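Local atomic coordinates of Ice-binding protein (Flavobacteriaceae bacterium, PDB entry 5UYT), a protein that probably binds to ice crystals and limits their growth, acting as a bacterial antifreeze protein built on right-handed beta-solenoid domains. Residues Gly231-Asn235 with Val249-Phe255; Thr239-Val245 with Asn259-His265; Val221-Ile226 with Gly400-Ser404; Ala350-Leu354 with Thr377-Gly381; Ala316-Gly322 with Asn341-Thr347. All coordinates share one frame; numbering follows the deposited sequence.

From the N terminus, residues 221-226 open contact 3, which is closed only by residues 400-404, so the other four contacts nest inside its loop. Next comes 231-235, then 239-245, before 249-255 closes contact 1 and 259-265 closes contact 2; these two cross, their segments alternating along the chain as successive solenoid coils stack. Farther on, 316-322 and 341-347 form contact 5, followed in series by contact 4, whose segments are 350-354 and 377-381. Contacts 1, 2 and 3 touch one another around strand 224-228, which pairs with strands 244-247 and 397-404. Contact 4 meets contact 5 through Ser351 and Thr377, and reaches contact 3 where Gly381 bonds to Arg401.

Contact 1: residues Gly231-Asn235 with Val249-Phe255; sequences GALTN and VGLTTGF
Asn235 and Phe255 meet at about a right angle, with CB of Asn235 over the centre of the Phe255 ring, 3.5 Å from its centroid, in a CH-pi contact. CG of Asn235 stands anti to the backbone N (chi1 179°), carrying the amide past the ring toward Gly254; the amide and ring planes are 32° apart. There ND2 gives Gly254 O a nearly straight 2.9 Å hydrogen bond, entering from above the carbonyl plane, while OD1 is held by Thr239 and Thr411. Leu233 crosses the same ring, its CG 3.7 Å from Phe255 CE2, and lies alongside Thr252, with CD2 of Leu233 3.8 Å from Thr252 CG2. On the other face Thr234 and Thr253 point the same way, their hydroxyls joined through a water that also donates to Leu251 O. Four backbone hydrogen bonds hold the parallel register: Gly231 N to Val249 O, Leu233 N to Leu251 O, Thr253 N to Leu233 O and Asn235 N to Thr253 O. Strand 252-253 is an edge strand of its sheet within this chain; strand 233-236 pairs on its other side with 409-412, and Leu233 and Phe255 pack on Val245 of strand 244-247 inside the solenoid.

Contact 2: residues Thr239-Val245 with Asn259-His265; sequences TYVTGDV and NVNGTIH
The carboxylate of Asp244 stands in for a backbone acceptor: its OD1 takes the N-H of Thr263 at 2.9 Å, while Gly243 O, 4.1 Å from that same Thr263 N, is buried with no hydrogen-bond partner in the model. The second oxygen, OD2, receives a 2.8 Å, almost straight bond from NE2 of His265, which approaches from above the carboxylate plane with the acceptor in the plane of the imidazole. With CG of His265 beside the backbone N (chi1 -57°), the ring folds back toward Asp244, and a water links Asp244 OD1 to Thr263 OG1. At the other end Asn259 lays its amide on the Tyr240 ring, the planes 15° apart and Asn259 CG 3.4 Å above the ring plane, toward its rim. Asn259 ND2 donates to Thr239 O at 3.1 Å and to a water shared with Tyr240 OH. Between these ends, Val241 N, Asn261 N and Gly243 N make parallel backbone bonds; Val245 and His265 resume them after the turn of the coil. Val245 CG2 lies 3.8 Å from Ile264 CG1 on the inner side. Because ND1 of His265 is bonded to Asp269 as well, the imidazole sits between two carboxylates, a setting that would tend to stabilise its doubly protonated, cationic form.

Contact 3: residues Val221-Ile226 with Gly400-Ser404; sequences VVCYTI and GRVLS
Polar bonds from Arg401 to the backbone of 221-226 dominate here. Its NE donates to Tyr224 O at 2.9 Å, the oxygen lying in the guanidinium plane and approached almost end-on. NH2 gives a second bond, of 2.8 Å, to Val222 O, which is tilted out of that plane and met from the side rather than end-on; both bonds are bent at the hydrogen. The chain reaches both carbonyls because CG sits between the backbone N and the carbonyl carbon (chi1 44°) and the side chain bends again at chi3. NH1 goes on to Ser382, and NH2 has a further weak bond to Thr419 O, so the buried guanidinium is gripped from several directions and ties the 3-10 turn at 221-223 to strand 397-404.

Backbone pairing is brief. Val402 N bonds to Thr225 O at 2.8 Å, and CA of Ile226 closes on Val402 O at 3.3 Å, in a parallel bridge at the corner the chain turns at Thr225 and Ile226.

Packing flanks the charge. Val222 crosses the guanidinium, its CA over one face and its CG2 3.5 Å from Arg401 NH2. In an apolar contact, Val221 and Leu403 meet tip to tip, CG1 of Val221 4.1 Å from CD1 of Leu403.

The disulfide Cys223-Cys422 ties the 3-10 segment to the end of the modelled chain. Strand 224-228 lies between strands 244-247 and 397-404 in the solenoid wall; helix 270-288 covers Val221, Tyr224 and Leu403, and strand 390-392 packs against Val402 from within.

Contact 4: residues Ala350-Leu354 with Thr377-Gly381; sequences ASVEL and TKFKG
Lys380 NZ donates to Val352 O at 2.8 Å, almost directly in line with the carbonyl bond. A bend at the last torsion (chi4 55°) turns the ammonium onto this oxygen, and Glu353 OE1 lies near it in a long salt bridge of 3.9 Å. Lys378 sits between two backbone bonds: its N to Ala350 O at 2.9 Å, and its O accepting from Val352 N at 2.8 Å. The pairing stops there, consistent with the 53° between the two strand axes; the ammonium of Lys380 takes the carbonyl that the next backbone N-H would reach in a continuing parallel pair. The single bridge at Ser351 and Lys378 thus joins neighbouring coils of the beta-solenoid where strand 351-355, paired on its other side with 323-327, splays away from strand 378-380. Beyond the polar atoms, the methylenes of Lys380 run past Val352 in the opposite direction, and its CD touches Leu354 CD1 at 3.8 Å. Val352 CG2 sits over one face of the Phe379 ring, 3.7 Å above the plane and toward the rim, in a CH-pi contact; Phe379 also meets Trp365. At the start of both segments, Ala350 CB rests 3.7 Å from OG1 of Thr377, a hydroxyl bonded to Asn374 O and Thr346.

Contact 5: residues Ala316-Gly322 with Asn341-Thr347; sequences AATVLNG and NGALSTT
Leu344 sets its CD1 branch against Thr318, 3.9 Å from CG2 of that residue, and the same methyl reaches over Thr318 O. With CG anti to the backbone N (chi1 169°), the leucine leans across to the neighbouring strand. The hydroxyl of Thr318 is turned back along its own chain and donates to Ala316 O at 3.1 Å. Two residues farther along, on the same buried face, Leu320 CB touches CG2 of Thr346 at 3.9 Å. OG1 of Thr346 donates to Thr347 O and is also bonded to Asn374 N, which ties this coil to the next. On the opposite face Val319 CG2 lies 3.6 Å from Ser345 OG, and a water joins that hydroxyl to Thr318 O, donating to the carbonyl at 3.0 Å. Thr347, at the far end, points toward the other segment and lays CG2 against the amide of Asn321, 3.6 Å from its CG.

The backbones form a short parallel pair with axes 27° apart, in which each of Thr318 N, Ser345 N, Leu320 N and Thr347 N donates across. Thr318 N to Ala343 O is the shortest of these bonds at 2.8 Å. The pair joins two successive coils of the right-handed beta-helix.

No charged side chain takes part: cohesion comes from main-chain hydrogen bonds and methyl packing, while the hydroxyl of Thr318 is satisfied by a backbone carbonyl and that of Thr346 by a carbonyl and by partners in the next coil, which is consistent with hydroxyl-bearing residues being accommodated on the buried face.

Contact 1: residues Gly231-Asn235 with Val249-Phe255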
# COMPACT_ATOMS: atom_id res chain seq x y z
N GLY A 231 -9.63 32.64 -5.24
CA GLY A 231 -10.77 32.23 -6.06
C GLY A 231 -12.03 32.10 -5.21
O GLY A 231 -11.94 31.81 -4.01
N ALA A 232 -13.18 32.26 -5.85
CA ALA A 232 -14.46 32.22 -5.13
C ALA A 232 -14.65 30.88 -4.45
O ALA A 232 -14.30 29.85 -5.01
CB ALA A 232 -15.61 32.48 -6.08
N LEU A 233 -15.24 30.89 -3.25
CA LEU A 233 -15.62 29.62 -2.60
C LEU A 233 -17.13 29.63 -2.52
O LEU A 233 -17.70 30.53 -1.89
CB LEU A 233 -14.94 29.51 -1.22
CG LEU A 233 -15.44 28.44 -0.25
CD1 LEU A 233 -15.37 27.04 -0.86
CD2 LEU A 233 -14.67 28.54 1.07
N THR A 234 -17.80 28.66 -3.17
CA THR A 234 -19.27 28.70 -3.25
C THR A 234 -19.81 27.35 -2.85
O THR A 234 -19.46 26.34 -3.46
CB THR A 234 -19.74 28.98 -4.68
OG1 THR A 234 -19.17 30.22 -5.10
CG2 THR A 234 -21.28 29.17 -4.67
N ASN A 235 -20.67 27.34 -1.84
CA ASN A 235 -21.42 26.13 -1.52
C ASN A 235 -22.85 26.21 -2.03
O ASN A 235 -23.45 27.30 -2.04
CB ASN A 235 -21.47 25.88 -0.00
CG ASN A 235 -22.28 24.62 0.36
OD1 ASN A 235 -21.85 23.47 0.10
ND2 ASN A 235 -23.49 24.83 0.91
N VAL A 249 -8.94 35.42 -1.71
CA VAL A 249 -9.24 36.36 -2.80
C VAL A 249 -10.60 36.02 -3.38
O VAL A 249 -10.78 34.94 -3.94
CB VAL A 249 -8.20 36.35 -3.96
CG1 VAL A 249 -8.48 37.51 -4.93
CG2 VAL A 249 -6.76 36.44 -3.43
N GLY A 250 -11.56 36.95 -3.27
CA GLY A 250 -12.92 36.71 -3.74
C GLY A 250 -13.88 36.62 -2.55
O GLY A 250 -13.63 37.20 -1.50
N LEU A 251 -15.01 35.97 -2.76
CA LEU A 251 -16.07 35.87 -1.75
C LEU A 251 -16.38 34.42 -1.40
O LEU A 251 -16.29 33.54 -2.26
CB LEU A 251 -17.35 36.52 -2.27
CG LEU A 251 -17.16 38.02 -2.56
CD1 LEU A 251 -18.39 38.58 -3.27
CD2 LEU A 251 -16.87 38.77 -1.27
N THR A 252 -16.76 34.19 -0.15
CA THR A 252 -17.28 32.88 0.26
C THR A 252 -18.79 33.01 0.42
O THR A 252 -19.26 33.88 1.15
CB THR A 252 -16.62 32.44 1.59
OG1 THR A 252 -15.20 32.27 1.36
CG2 THR A 252 -17.23 31.12 2.06
N THR A 253 -19.57 32.20 -0.31
CA THR A 253 -21.05 32.26 -0.16
C THR A 253 -21.60 30.85 -0.09
O THR A 253 -20.91 29.88 -0.42
CB THR A 253 -21.76 32.98 -1.35
OG1 THR A 253 -21.57 32.21 -2.55
CG2 THR A 253 -21.20 34.38 -1.55
N GLY A 254 -22.85 30.72 0.32
CA GLY A 254 -23.54 29.44 0.28
C GLY A 254 -23.41 28.57 1.52
O GLY A 254 -24.16 27.59 1.66
N PHE A 255 -22.45 28.88 2.41
CA PHE A 255 -22.35 28.13 3.67
C PHE A 255 -23.27 28.77 4.72
O PHE A 255 -23.28 29.99 4.88
CB PHE A 255 -20.92 28.14 4.20
CG PHE A 255 -19.97 27.35 3.34
CD1 PHE A 255 -19.77 26.01 3.60
CD2 PHE A 255 -19.36 27.93 2.24
CE1 PHE A 255 -18.94 25.22 2.77
CE2 PHE A 255 -18.51 27.17 1.42
CZ PHE A 255 -18.30 25.80 1.68
O HOH W 1 -18.65 32.81 -3.69

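Contact 2: residues Thr239-Val245 with Asn259-His265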
# COMPACT_ATOMS: atom_id res chain seq x y z
N THR A 239 -25.03 21.59 3.49
CA THR A 239 -23.64 21.20 3.73
C THR A 239 -23.36 21.45 5.19
O THR A 239 -23.82 22.48 5.74
CB THR A 239 -22.73 22.04 2.83
OG1 THR A 239 -22.82 21.51 1.51
CG2 THR A 239 -21.28 22.03 3.31
N TYR A 240 -22.61 20.53 5.81
CA TYR A 240 -22.15 20.74 7.21
C TYR A 240 -20.62 20.67 7.25
O TYR A 240 -20.01 19.85 6.55
CB TYR A 240 -22.67 19.65 8.13
CG TYR A 240 -24.14 19.90 8.45
CD1 TYR A 240 -24.51 20.54 9.64
CD2 TYR A 240 -25.13 19.53 7.55
CE1 TYR A 240 -25.86 20.80 9.90
CE2 TYR A 240 -26.46 19.79 7.80
CZ TYR A 240 -26.81 20.41 8.97
OH TYR A 240 -28.17 20.61 9.18
N VAL A 241 -20.00 21.55 8.04
CA VAL A 241 -18.55 21.60 8.12
C VAL A 241 -18.15 21.71 9.59
O VAL A 241 -18.79 22.46 10.36
CB VAL A 241 -17.98 22.86 7.37
CG1 VAL A 241 -16.46 22.94 7.55
CG2 VAL A 241 -18.32 22.77 5.88
N THR A 242 -17.10 20.97 10.00
CA THR A 242 -16.44 21.27 11.26
C THR A 242 -15.07 21.84 10.88
O THR A 242 -14.29 21.19 10.16
CB THR A 242 -16.27 20.01 12.13
OG1 THR A 242 -17.58 19.48 12.39
CG2 THR A 242 -15.57 20.37 13.46
N GLY A 243 -14.84 23.06 11.32
CA GLY A 243 -13.63 23.85 11.02
C GLY A 243 -14.01 25.08 10.22
O GLY A 243 -15.20 25.34 10.01
N ASP A 244 -13.00 25.86 9.81
CA ASP A 244 -13.29 27.15 9.15
C ASP A 244 -13.36 27.00 7.64
O ASP A 244 -12.80 26.05 7.09
CB ASP A 244 -12.20 28.19 9.48
CG ASP A 244 -12.34 28.83 10.87
OD1 ASP A 244 -12.99 28.26 11.77
OD2 ASP A 244 -11.72 29.89 11.11
N VAL A 245 -14.03 27.95 6.98
CA VAL A 245 -14.08 27.93 5.52
C VAL A 245 -13.78 29.34 5.05
O VAL A 245 -14.11 30.31 5.75
CB VAL A 245 -15.44 27.42 4.95
CG1 VAL A 245 -15.71 25.98 5.39
CG2 VAL A 245 -16.61 28.34 5.33
N ASN A 259 -24.66 25.59 10.26
CA ASN A 259 -24.22 24.28 9.84
C ASN A 259 -22.71 24.17 9.88
O ASN A 259 -22.17 23.15 9.44
CB ASN A 259 -24.64 24.01 8.38
CG ASN A 259 -26.13 23.80 8.23
OD1 ASN A 259 -26.90 23.98 9.18
ND2 ASN A 259 -26.56 23.34 7.01
N VAL A 260 -22.03 25.21 10.38
CA VAL A 260 -20.55 25.21 10.38
C VAL A 260 -20.10 25.35 11.83
O VAL A 260 -20.37 26.37 12.48
CB VAL A 260 -19.96 26.34 9.49
CG1 VAL A 260 -18.43 26.45 9.69
CG2 VAL A 260 -20.33 26.14 8.02
N ASN A 261 -19.48 24.29 12.35
CA ASN A 261 -18.89 24.29 13.68
C ASN A 261 -17.50 24.89 13.49
O ASN A 261 -16.50 24.16 13.37
CB ASN A 261 -18.80 22.87 14.26
CG ASN A 261 -18.16 22.86 15.65
OD1 ASN A 261 -18.05 23.92 16.33
ND2 ASN A 261 -17.69 21.69 16.08
N GLY A 262 -17.46 26.21 13.47
CA GLY A 262 -16.27 26.92 12.96
C GLY A 262 -16.70 28.28 12.43
O GLY A 262 -17.86 28.68 12.61
N THR A 263 -15.77 29.00 11.81
CA THR A 263 -16.07 30.35 11.32
C THR A 263 -16.09 30.39 9.82
O THR A 263 -15.13 29.92 9.18
CB THR A 263 -15.02 31.35 11.84
OG1 THR A 263 -15.10 31.38 13.27
CG2 THR A 263 -15.30 32.79 11.30
N ILE A 264 -17.15 30.98 9.26
CA ILE A 264 -17.16 31.26 7.80
C ILE A 264 -16.53 32.63 7.61
O ILE A 264 -17.02 33.62 8.21
CB ILE A 264 -18.60 31.31 7.24
CG1 ILE A 264 -19.30 29.95 7.39
CG2 ILE A 264 -18.63 31.81 5.78
CD1 ILE A 264 -20.84 30.07 7.32
N HIS A 265 -15.46 32.71 6.81
CA HIS A 265 -14.85 33.98 6.50
C HIS A 265 -15.47 34.41 5.18
O HIS A 265 -15.05 33.93 4.11
CB HIS A 265 -13.32 33.82 6.42
CG HIS A 265 -12.73 33.27 7.68
ND1 HIS A 265 -12.08 34.08 8.60
CD2 HIS A 265 -12.73 32.02 8.20
CE1 HIS A 265 -11.68 33.33 9.63
NE2 HIS A 265 -12.07 32.08 9.41
O HOH W 2 -29.35 21.96 7.21
O HOH W 3 -13.32 29.39 14.14

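Contact 3: residues Val221-Ile226 with Gly400-Ser404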
# COMPACT_ATOMS: atom_id res chain seq x y z
N VAL A 221 -3.53 26.87 8.83
CA VAL A 221 -4.47 26.23 7.92
C VAL A 221 -5.00 24.88 8.48
O VAL A 221 -6.02 24.35 7.99
CB VAL A 221 -3.94 26.24 6.44
CG1 VAL A 221 -3.26 24.94 6.11
CG2 VAL A 221 -5.11 26.45 5.48
N VAL A 222 -4.39 24.38 9.58
CA VAL A 222 -4.95 23.24 10.34
C VAL A 222 -6.37 23.53 10.87
O VAL A 222 -7.17 22.61 11.09
CB VAL A 222 -4.04 22.78 11.53
CG1 VAL A 222 -4.19 23.69 12.73
CG2 VAL A 222 -4.34 21.33 11.90
N CYS A 223 -6.70 24.82 11.04
CA CYS A 223 -8.03 25.22 11.50
C CYS A 223 -9.05 25.38 10.40
O CYS A 223 -10.21 25.63 10.71
CB CYS A 223 -7.95 26.54 12.31
SG CYS A 223 -7.03 26.30 13.86
N TYR A 224 -8.63 25.22 9.14
CA TYR A 224 -9.59 25.31 8.03
C TYR A 224 -9.90 23.93 7.49
O TYR A 224 -9.06 23.04 7.53
CB TYR A 224 -9.01 26.17 6.91
CG TYR A 224 -9.13 27.65 7.11
CD1 TYR A 224 -10.12 28.38 6.45
CD2 TYR A 224 -8.23 28.34 7.93
CE1 TYR A 224 -10.22 29.75 6.64
CE2 TYR A 224 -8.32 29.71 8.12
CZ TYR A 224 -9.32 30.41 7.45
OH TYR A 224 -9.41 31.75 7.60
N THR A 225 -11.09 23.79 6.93
CA THR A 225 -11.50 22.56 6.33
C THR A 225 -11.67 22.72 4.82
O THR A 225 -11.43 21.77 4.08
CB THR A 225 -12.80 22.08 7.00
OG1 THR A 225 -12.53 21.95 8.41
CG2 THR A 225 -13.27 20.73 6.44
N ILE A 226 -12.17 23.88 4.37
CA ILE A 226 -12.32 24.17 2.93
C ILE A 226 -11.73 25.57 2.75
O ILE A 226 -12.23 26.53 3.37
CB ILE A 226 -13.80 24.19 2.49
CG1 ILE A 226 -14.51 22.89 2.90
CG2 ILE A 226 -13.92 24.45 0.99
CD1 ILE A 226 -14.11 21.67 2.11
N GLY A 400 -10.76 15.40 7.10
CA GLY A 400 -9.50 16.06 6.70
C GLY A 400 -9.86 17.44 6.17
O GLY A 400 -10.63 18.14 6.78
N ARG A 401 -9.27 17.83 5.04
CA ARG A 401 -9.52 19.18 4.50
C ARG A 401 -9.26 19.20 3.02
O ARG A 401 -8.52 18.39 2.51
CB ARG A 401 -8.72 20.29 5.22
CG ARG A 401 -7.27 19.99 5.50
CD ARG A 401 -6.64 21.04 6.45
NE ARG A 401 -7.02 20.96 7.88
CZ ARG A 401 -6.63 20.00 8.72
NH1 ARG A 401 -5.84 18.96 8.32
NH2 ARG A 401 -6.99 20.05 10.00
N VAL A 402 -9.89 20.15 2.33
CA VAL A 402 -9.60 20.34 0.91
C VAL A 402 -9.21 21.80 0.70
O VAL A 402 -9.98 22.71 1.03
CB VAL A 402 -10.84 20.02 0.08
CG1 VAL A 402 -10.53 20.34 -1.37
CG2 VAL A 402 -11.23 18.54 0.24
N LEU A 403 -7.98 22.01 0.21
CA LEU A 403 -7.35 23.31 0.17
C LEU A 403 -6.84 23.49 -1.26
O LEU A 403 -6.49 22.51 -1.90
CB LEU A 403 -6.14 23.36 1.14
CG LEU A 403 -6.42 22.72 2.52
CD1 LEU A 403 -5.13 22.66 3.30
CD2 LEU A 403 -7.38 23.62 3.30
N SER A 404 -6.82 24.72 -1.76
CA SER A 404 -6.13 24.98 -3.03
C SER A 404 -5.39 26.27 -2.89
O SER A 404 -5.93 27.27 -2.37
CB SER A 404 -7.07 25.11 -4.24
OG SER A 404 -6.26 25.38 -5.41

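Contact 4: residues Ala350-Leu354 with Thr377-Gly381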
# COMPACT_ATOMS: atom_id res chain seq x y z
N ALA A 350 -16.24 6.59 -4.80
CA ALA A 350 -14.82 6.28 -4.52
C ALA A 350 -14.56 6.41 -3.01
O ALA A 350 -15.34 7.05 -2.29
CB ALA A 350 -13.88 7.19 -5.33
N SER A 351 -13.46 5.82 -2.52
CA SER A 351 -13.20 5.89 -1.09
C SER A 351 -11.73 5.80 -0.79
O SER A 351 -10.96 5.20 -1.56
CB SER A 351 -14.00 4.81 -0.29
OG SER A 351 -13.66 3.46 -0.69
N VAL A 352 -11.37 6.41 0.33
CA VAL A 352 -10.05 6.25 0.94
C VAL A 352 -10.33 5.58 2.27
O VAL A 352 -11.09 6.12 3.09
CB VAL A 352 -9.38 7.63 1.15
CG1 VAL A 352 -8.00 7.47 1.84
CG2 VAL A 352 -9.27 8.38 -0.19
N GLU A 353 -9.75 4.39 2.51
CA GLU A 353 -9.96 3.72 3.78
C GLU A 353 -8.65 3.58 4.53
O GLU A 353 -7.58 3.55 3.91
CB GLU A 353 -10.64 2.36 3.56
CG GLU A 353 -11.99 2.53 2.84
CD GLU A 353 -13.10 3.22 3.64
OE1 GLU A 353 -12.98 3.31 4.89
OE2 GLU A 353 -14.13 3.64 3.01
N LEU A 354 -8.74 3.53 5.85
CA LEU A 354 -7.57 3.50 6.71
C LEU A 354 -7.63 2.23 7.54
O LEU A 354 -8.69 1.89 8.13
CB LEU A 354 -7.59 4.73 7.64
CG LEU A 354 -7.71 6.08 6.91
CD1 LEU A 354 -7.73 7.26 7.88
CD2 LEU A 354 -6.59 6.31 5.91
N THR A 377 -18.22 10.27 -2.76
CA THR A 377 -16.84 9.86 -2.42
C THR A 377 -16.57 10.06 -0.92
O THR A 377 -17.06 11.02 -0.33
CB THR A 377 -15.85 10.63 -3.29
OG1 THR A 377 -16.02 10.15 -4.64
CG2 THR A 377 -14.41 10.44 -2.80
N LYS A 378 -15.88 9.10 -0.31
CA LYS A 378 -15.51 9.18 1.10
C LYS A 378 -14.01 9.43 1.10
O LYS A 378 -13.20 8.49 0.92
CB LYS A 378 -15.88 7.89 1.87
CG LYS A 378 -17.39 7.69 1.93
CD LYS A 378 -17.79 6.45 2.71
CE LYS A 378 -19.31 6.48 2.94
NZ LYS A 378 -19.70 5.20 3.58
N PHE A 379 -13.64 10.70 1.28
CA PHE A 379 -12.23 11.09 1.14
C PHE A 379 -11.62 11.33 2.51
O PHE A 379 -12.33 11.77 3.44
CB PHE A 379 -12.06 12.34 0.22
CG PHE A 379 -10.75 12.33 -0.57
CD1 PHE A 379 -10.65 11.55 -1.72
CD2 PHE A 379 -9.63 13.04 -0.14
CE1 PHE A 379 -9.46 11.45 -2.45
CE2 PHE A 379 -8.43 12.96 -0.86
CZ PHE A 379 -8.35 12.17 -2.00
N LYS A 380 -10.32 11.03 2.65
CA LYS A 380 -9.64 11.18 3.95
C LYS A 380 -8.27 11.81 3.72
O LYS A 380 -7.59 11.48 2.75
CB LYS A 380 -9.51 9.83 4.68
CG LYS A 380 -10.91 9.28 5.04
CD LYS A 380 -10.89 8.03 5.90
CE LYS A 380 -12.32 7.46 6.09
NZ LYS A 380 -13.03 7.20 4.78
N GLY A 381 -7.90 12.69 4.64
CA GLY A 381 -6.58 13.33 4.61
C GLY A 381 -6.68 14.79 4.22
O GLY A 381 -7.79 15.30 3.99

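Contact 5: residues Ala316-Gly322 with Asn341-Thr347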
# COMPACT_ATOMS: atom_id res chain seq x y z
N ALA A 316 1.15 11.71 -13.23
CA ALA A 316 0.18 12.11 -14.27
C ALA A 316 -1.13 12.41 -13.60
O ALA A 316 -1.29 12.13 -12.41
CB ALA A 316 -0.03 10.97 -15.30
N ALA A 317 -2.08 12.95 -14.36
CA ALA A 317 -3.46 13.07 -13.88
C ALA A 317 -3.89 11.72 -13.31
O ALA A 317 -3.62 10.66 -13.92
CB ALA A 317 -4.38 13.46 -15.03
N THR A 318 -4.60 11.76 -12.18
CA THR A 318 -4.90 10.55 -11.44
C THR A 318 -6.41 10.40 -11.34
O THR A 318 -7.12 11.40 -11.10
CB THR A 318 -4.29 10.66 -10.05
OG1 THR A 318 -2.86 10.63 -10.18
CG2 THR A 318 -4.79 9.55 -9.10
N VAL A 319 -6.90 9.18 -11.54
CA VAL A 319 -8.31 8.89 -11.34
C VAL A 319 -8.39 7.87 -10.19
O VAL A 319 -7.79 6.80 -10.28
CB VAL A 319 -8.95 8.28 -12.62
CG1 VAL A 319 -10.42 7.94 -12.37
CG2 VAL A 319 -8.83 9.28 -13.77
N LEU A 320 -9.10 8.22 -9.12
CA LEU A 320 -9.37 7.23 -8.07
C LEU A 320 -10.66 6.50 -8.44
O LEU A 320 -11.77 7.09 -8.40
CB LEU A 320 -9.52 7.91 -6.70
CG LEU A 320 -9.98 6.99 -5.56
CD1 LEU A 320 -8.96 5.88 -5.33
CD2 LEU A 320 -10.21 7.75 -4.24
N ASN A 321 -10.53 5.22 -8.81
CA ASN A 321 -11.69 4.39 -9.14
C ASN A 321 -11.91 3.48 -7.96
O ASN A 321 -11.04 2.63 -7.66
CB ASN A 321 -11.46 3.53 -10.41
CG ASN A 321 -12.73 2.76 -10.85
OD1 ASN A 321 -13.58 2.37 -10.04
ND2 ASN A 321 -12.86 2.55 -12.18
N GLY A 322 -13.03 3.67 -7.26
CA GLY A 322 -13.31 2.78 -6.15
C GLY A 322 -12.39 3.11 -4.98
O GLY A 322 -12.20 4.27 -4.66
N ASN A 341 1.18 14.55 -9.99
CA ASN A 341 1.64 15.53 -10.96
C ASN A 341 0.58 15.68 -12.06
O ASN A 341 0.74 15.19 -13.21
CB ASN A 341 3.03 15.11 -11.49
CG ASN A 341 3.62 16.13 -12.44
OD1 ASN A 341 3.21 17.29 -12.46
ND2 ASN A 341 4.60 15.70 -13.24
N GLY A 342 -0.51 16.35 -11.69
CA GLY A 342 -1.63 16.62 -12.59
C GLY A 342 -2.90 16.71 -11.76
O GLY A 342 -2.84 16.75 -10.54
N ALA A 343 -4.06 16.71 -12.43
CA ALA A 343 -5.35 16.81 -11.75
C ALA A 343 -5.74 15.49 -11.07
O ALA A 343 -5.27 14.41 -11.48
CB ALA A 343 -6.44 17.20 -12.74
N LEU A 344 -6.59 15.60 -10.06
CA LEU A 344 -7.15 14.42 -9.39
C LEU A 344 -8.66 14.41 -9.63
O LEU A 344 -9.33 15.42 -9.41
CB LEU A 344 -6.90 14.48 -7.87
CG LEU A 344 -7.67 13.43 -7.05
CD1 LEU A 344 -7.29 11.99 -7.48
CD2 LEU A 344 -7.47 13.63 -5.54
N SER A 345 -9.19 13.27 -10.09
CA SER A 345 -10.65 13.11 -10.22
C SER A 345 -10.99 11.73 -9.67
O SER A 345 -10.08 10.93 -9.41
CB SER A 345 -11.11 13.25 -11.68
OG SER A 345 -10.52 12.22 -12.49
N THR A 346 -12.28 11.44 -9.49
CA THR A 346 -12.67 10.15 -8.91
C THR A 346 -13.92 9.63 -9.60
O THR A 346 -14.65 10.39 -10.26
CB THR A 346 -12.95 10.20 -7.37
OG1 THR A 346 -14.25 10.72 -7.10
CG2 THR A 346 -11.90 11.06 -6.60
N THR A 347 -14.20 8.36 -9.38
CA THR A 347 -15.52 7.81 -9.70
C THR A 347 -16.53 8.18 -8.61
O THR A 347 -16.14 8.54 -7.47
CB THR A 347 -15.47 6.29 -9.83
OG1 THR A 347 -15.02 5.70 -8.62
CG2 THR A 347 -14.49 5.87 -10.99
O HOH W 4 -7.96 13.06 -13.42